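Local coordinates for protein acetyl-CoA acetyltransferase (Mycobacterium smegmatis, PDB 4EGV) that is a monomeric thiolase-like protein with a thiolase fold that probably has acyltransferase activity, at residues G333-C345 / L359-L373. Sequence-based numbering, arbitrary orientation.
Sequences GLDDVAAFDLYSC and LATDDPRGLTLTGGL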
loop_
_atom_site.group_PDB
_atom_site.type_symbol
_atom_site.label_atom_id
_atom_site.label_comp_id
_atom_site.label_asym_id
_atom_site.label_seq_id
_atom_site.Cartn_x
_atom_site.Cartn_y
_atom_site.Cartn_z
ATOM N N GLY A 333 -0.156 -22.140 2.887
ATOM C CA GLY A 333 -1.372 -21.565 3.442
ATOM C C GLY A 333 -1.030 -20.463 4.419
ATOM O O GLY A 333 0.110 -20.344 4.822
ATOM N N LEU A 334 -2.019 -19.672 4.809
ATOM C CA LEU A 334 -1.796 -18.539 5.694
ATOM C C LEU A 334 -0.986 -18.848 6.959
ATOM O O LEU A 334 -0.226 -17.992 7.432
ATOM C CB LEU A 334 -3.127 -17.891 6.070
ATOM C CG LEU A 334 -3.045 -16.515 6.721
ATOM C CD1 LEU A 334 -2.548 -15.480 5.736
ATOM C CD2 LEU A 334 -4.415 -16.171 7.284
ATOM N N ASP A 335 -1.140 -20.064 7.488
ATOM C CA ASP A 335 -0.462 -20.471 8.722
ATOM C C ASP A 335 1.014 -20.736 8.551
ATOM O O ASP A 335 1.753 -20.702 9.515
ATOM C CB ASP A 335 -1.166 -21.684 9.344
ATOM C CG ASP A 335 -2.597 -21.356 9.822
ATOM O OD1 ASP A 335 -2.967 -20.153 9.913
ATOM O OD2 ASP A 335 -3.349 -22.307 10.108
ATOM N N ASP A 336 1.421 -20.961 7.307
ATOM C CA ASP A 336 2.796 -21.296 6.945
ATOM C C ASP A 336 3.754 -20.076 6.823
ATOM O O ASP A 336 4.964 -20.240 6.706
ATOM C CB ASP A 336 2.810 -22.154 5.655
ATOM C CG ASP A 336 2.014 -23.473 5.787
ATOM O OD1 ASP A 336 1.996 -24.078 6.861
ATOM O OD2 ASP A 336 1.403 -23.931 4.808
ATOM N N VAL A 337 3.180 -18.867 6.832
ATOM C CA VAL A 337 3.895 -17.590 6.760
ATOM C C VAL A 337 4.496 -17.225 8.125
ATOM O O VAL A 337 3.831 -17.316 9.157
ATOM C CB VAL A 337 2.951 -16.459 6.304
ATOM C CG1 VAL A 337 3.685 -15.177 6.139
ATOM C CG2 VAL A 337 2.313 -16.790 5.013
ATOM N N ALA A 338 5.757 -16.813 8.107
ATOM C CA ALA A 338 6.492 -16.459 9.301
ATOM C C ALA A 338 6.470 -14.956 9.643
ATOM O O ALA A 338 6.551 -14.582 10.807
ATOM C CB ALA A 338 7.904 -16.956 9.184
ATOM N N ALA A 339 6.356 -14.107 8.621
ATOM C CA ALA A 339 6.424 -12.642 8.771
ATOM C C ALA A 339 5.596 -11.945 7.706
ATOM O O ALA A 339 5.522 -12.412 6.575
ATOM C CB ALA A 339 7.874 -12.142 8.741
ATOM N N PHE A 340 4.976 -10.828 8.093
ATOM C CA PHE A 340 4.139 -10.003 7.212
ATOM C C PHE A 340 4.643 -8.570 7.174
ATOM O O PHE A 340 5.023 -8.043 8.193
ATOM C CB PHE A 340 2.683 -9.959 7.712
ATOM C CG PHE A 340 1.955 -11.267 7.626
ATOM C CD1 PHE A 340 1.233 -11.599 6.490
ATOM C CD2 PHE A 340 1.967 -12.157 8.693
ATOM C CE1 PHE A 340 0.563 -12.785 6.410
ATOM C CE2 PHE A 340 1.303 -13.362 8.617
ATOM C CZ PHE A 340 0.602 -13.675 7.473
ATOM N N ASP A 341 4.654 -7.972 5.983
ATOM C CA ASP A 341 4.640 -6.519 5.814
ATOM C C ASP A 341 3.433 -6.134 4.987
ATOM O O ASP A 341 3.403 -6.325 3.782
ATOM C CB ASP A 341 5.905 -5.942 5.180
ATOM C CG ASP A 341 5.994 -4.408 5.346
ATOM O OD1 ASP A 341 6.495 -3.942 6.370
ATOM O OD2 ASP A 341 5.568 -3.664 4.450
ATOM N N LEU A 342 2.430 -5.612 5.681
ATOM C CA LEU A 342 1.177 -5.169 5.087
ATOM C C LEU A 342 1.170 -3.656 4.995
ATOM O O LEU A 342 1.537 -2.956 5.928
ATOM C CB LEU A 342 -0.029 -5.711 5.889
ATOM C CG LEU A 342 -0.602 -7.116 5.650
ATOM C CD1 LEU A 342 0.252 -8.062 4.869
ATOM C CD2 LEU A 342 -1.046 -7.750 6.961
ATOM N N TYR A 343 0.792 -3.157 3.837
ATOM C CA TYR A 343 0.813 -1.741 3.594
ATOM C C TYR A 343 -0.235 -1.026 4.460
ATOM O O TYR A 343 -1.408 -1.417 4.504
ATOM C CB TYR A 343 0.560 -1.503 2.120
ATOM C CG TYR A 343 0.759 -0.090 1.640
ATOM C CD1 TYR A 343 1.911 0.256 0.911
ATOM C CD2 TYR A 343 -0.203 0.901 1.882
ATOM C CE1 TYR A 343 2.110 1.536 0.458
ATOM C CE2 TYR A 343 -0.025 2.199 1.441
ATOM C CZ TYR A 343 1.141 2.515 0.723
ATOM O OH TYR A 343 1.322 3.805 0.266
ATOM N N SER A 344 0.203 0.061 5.098
ATOM C CA SER A 344 -0.533 0.717 6.177
ATOM C C SER A 344 -0.447 2.243 6.199
ATOM O O SER A 344 0.046 2.813 7.185
ATOM C CB SER A 344 -0.013 0.172 7.525
ATOM O OG SER A 344 1.395 0.358 7.663
ATOM N N CYS A 345 -0.909 2.942 5.166
ATOM C CA CYS A 345 -0.902 4.421 5.291
ATOM C C CYS A 345 -2.028 4.762 6.302
ATOM O O CYS A 345 -1.880 5.559 7.211
ATOM C CB CYS A 345 -1.044 5.116 3.917
ATOM S SG CYS A 345 -0.278 6.820 3.678
ATOM N N LEU A 359 -6.873 -13.803 9.445
ATOM C CA LEU A 359 -5.737 -13.306 10.234
ATOM C C LEU A 359 -6.190 -12.345 11.322
ATOM O O LEU A 359 -6.860 -11.367 11.035
ATOM C CB LEU A 359 -4.798 -12.518 9.326
ATOM C CG LEU A 359 -3.282 -12.708 9.297
ATOM C CD1 LEU A 359 -2.490 -11.549 8.735
ATOM C CD2 LEU A 359 -2.642 -13.368 10.464
ATOM N N ALA A 360 -5.816 -12.596 12.569
ATOM C CA ALA A 360 -6.147 -11.652 13.633
ATOM C C ALA A 360 -5.277 -10.379 13.585
ATOM O O ALA A 360 -4.117 -10.387 13.150
ATOM C CB ALA A 360 -6.068 -12.307 14.979
ATOM N N THR A 361 -5.865 -9.284 14.046
ATOM C CA THR A 361 -5.195 -7.994 14.081
ATOM C C THR A 361 -4.043 -7.981 15.106
ATOM O O THR A 361 -3.110 -7.212 14.962
ATOM C CB THR A 361 -6.187 -6.853 14.399
ATOM O OG1 THR A 361 -6.390 -6.793 15.816
ATOM C CG2 THR A 361 -7.526 -7.073 13.711
ATOM N N ASP A 362 -4.114 -8.833 16.121
ATOM C CA ASP A 362 -3.095 -8.894 17.161
ATOM C C ASP A 362 -2.150 -10.080 17.012
ATOM O O ASP A 362 -1.399 -10.401 17.919
ATOM C CB ASP A 362 -3.739 -8.860 18.567
ATOM C CG ASP A 362 -4.964 -9.816 18.727
ATOM O OD1 ASP A 362 -5.509 -10.399 17.746
ATOM O OD2 ASP A 362 -5.388 -9.963 19.890
ATOM N N ASP A 363 -2.188 -10.706 15.844
ATOM C CA ASP A 363 -1.381 -11.872 15.525
ATOM C C ASP A 363 0.078 -11.718 15.958
ATOM O O ASP A 363 0.709 -10.732 15.599
ATOM C CB ASP A 363 -1.461 -12.169 14.017
ATOM C CG ASP A 363 -0.887 -13.549 13.644
ATOM O OD1 ASP A 363 -1.662 -14.430 13.219
ATOM O OD2 ASP A 363 0.332 -13.773 13.791
ATOM N N PRO A 364 0.619 -12.707 16.707
ATOM C CA PRO A 364 1.952 -12.597 17.318
ATOM C C PRO A 364 3.077 -12.464 16.312
ATOM O O PRO A 364 4.121 -11.927 16.656
ATOM C CB PRO A 364 2.104 -13.905 18.121
ATOM C CG PRO A 364 0.975 -14.803 17.697
ATOM C CD PRO A 364 -0.090 -13.939 17.119
ATOM N N ARG A 365 2.866 -12.962 15.090
ATOM C CA ARG A 365 3.852 -12.841 13.972
ATOM C C ARG A 365 4.155 -11.376 13.597
ATOM O O ARG A 365 5.230 -11.066 13.147
ATOM C CB ARG A 365 3.397 -13.649 12.739
ATOM C CG ARG A 365 3.474 -15.194 12.912
ATOM C CD ARG A 365 2.838 -15.973 11.739
ATOM N NE ARG A 365 1.384 -15.837 11.684
ATOM C CZ ARG A 365 0.588 -16.341 10.737
ATOM N NH1 ARG A 365 1.092 -17.050 9.732
ATOM N NH2 ARG A 365 -0.721 -16.139 10.798
ATOM N N GLY A 366 3.188 -10.501 13.839
ATOM C CA GLY A 366 3.267 -9.090 13.542
ATOM C C GLY A 366 2.721 -8.816 12.160
ATOM O O GLY A 366 2.785 -9.658 11.284
ATOM N N LEU A 367 2.196 -7.633 11.931
ATOM C CA LEU A 367 1.723 -7.278 10.575
ATOM C C LEU A 367 2.653 -6.343 9.786
ATOM O O LEU A 367 2.361 -5.984 8.668
ATOM C CB LEU A 367 0.304 -6.710 10.627
ATOM C CG LEU A 367 -0.683 -7.556 11.423
ATOM C CD1 LEU A 367 -1.928 -6.758 11.652
ATOM C CD2 LEU A 367 -0.986 -8.842 10.673
ATOM N N THR A 368 3.786 -5.988 10.373
ATOM C CA THR A 368 4.760 -5.116 9.718
ATOM C C THR A 368 6.207 -5.524 9.980
ATOM O O THR A 368 6.555 -6.064 11.006
ATOM C CB THR A 368 4.532 -3.617 10.082
ATOM O OG1 THR A 368 5.356 -2.805 9.259
ATOM C CG2 THR A 368 4.835 -3.341 11.562
ATOM N N LEU A 369 7.039 -5.282 9.010
ATOM C CA LEU A 369 8.426 -5.548 9.163
ATOM C C LEU A 369 9.196 -4.246 9.290
ATOM O O LEU A 369 10.305 -4.218 9.743
ATOM C CB LEU A 369 8.905 -6.281 7.928
ATOM C CG LEU A 369 8.551 -7.740 7.856
ATOM C CD1 LEU A 369 8.916 -8.276 6.475
ATOM C CD2 LEU A 369 9.300 -8.460 8.946
ATOM N N THR A 370 8.568 -3.173 8.867
ATOM C CA THR A 370 9.202 -1.907 8.708
ATOM C C THR A 370 8.806 -0.959 9.846
ATOM O O THR A 370 9.615 -0.214 10.385
ATOM C CB THR A 370 8.787 -1.347 7.344
ATOM O OG1 THR A 370 9.507 -2.022 6.316
ATOM C CG2 THR A 370 9.108 0.063 7.253
ATOM N N GLY A 371 7.560 -1.013 10.194
ATOM C CA GLY A 371 7.040 -0.092 11.137
ATOM C C GLY A 371 5.853 0.599 10.561
ATOM O O GLY A 371 5.122 1.181 11.273
ATOM N N GLY A 372 5.687 0.549 9.251
ATOM C CA GLY A 372 4.534 1.123 8.602
ATOM C C GLY A 372 4.580 2.592 8.347
ATOM O O GLY A 372 5.498 3.231 8.740
ATOM N N LEU A 373 3.557 3.113 7.694
ATOM C CA LEU A 373 3.626 4.381 7.007
ATOM C C LEU A 373 3.585 5.657 7.814
ATOM O O LEU A 373 4.481 6.464 7.740
ATOM C CB LEU A 373 2.670 4.454 5.841
ATOM C CG LEU A 373 3.402 4.423 4.524
ATOM C CD1 LEU A 373 2.498 4.314 3.447
ATOM C CD2 LEU A 373 4.292 5.570 4.331
#
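R365 gives NH1 to two carbonyls of 333-345: its bond to L334 O measures 2.8 Å, and that to V337 O is equally straight, with an N-H...O angle of 165°. Both oxygens lie close to the guanidinium plane, so the pair fixes the group's rotation. D363 grips the same group side-on, taking NE and NH2 on its two oxygens in a salt bridge, while D363 OD2 also accepts the backbone N of R365 as an Asx turn. A bend at chi3 brings the guanidinium beside the ring edge of F340, whose CE2 lies over the centre of its face, 3.7 Å from R365 CZ; the two planes stand 86° apart, giving an edge-on approach of the ring to the cation's face.

Farther along, L342 N donates to L367 O at 3.0 Å, the one backbone-to-backbone hydrogen bond across the contact. D341 swings CG anti to its backbone N (chi1 -166°), which carries OD1 to the loop; its anti lone pair receives L369 N at 3.0 Å, and T370 N adds a weak bond. T368 OG1 braces this bend from within, accepting from T370 N (an ST turn) and G371 N (an ST motif).

Packing fills in around these bonds. L359 CD1 makes a CH-pi contact 4.0 Å from the F340 ring centroid, over a face, with V337 CG1 against the opposite face. L342 CD2 meets L367 CD2, and L373 CD1 touches both C345 CB and the phenol end of Y343, whose OH bonds to G380 O.

Strand 337-342 is an outermost strand of the mixed core sheet of the thiolase fold, pairing in parallel with 402-409 through A339 and D341. The loop from helix 348-357 to helix 373-376 covers its other edge, where L342 N meets L367 O, with helices 210-230 and 383-397 packed against the loop.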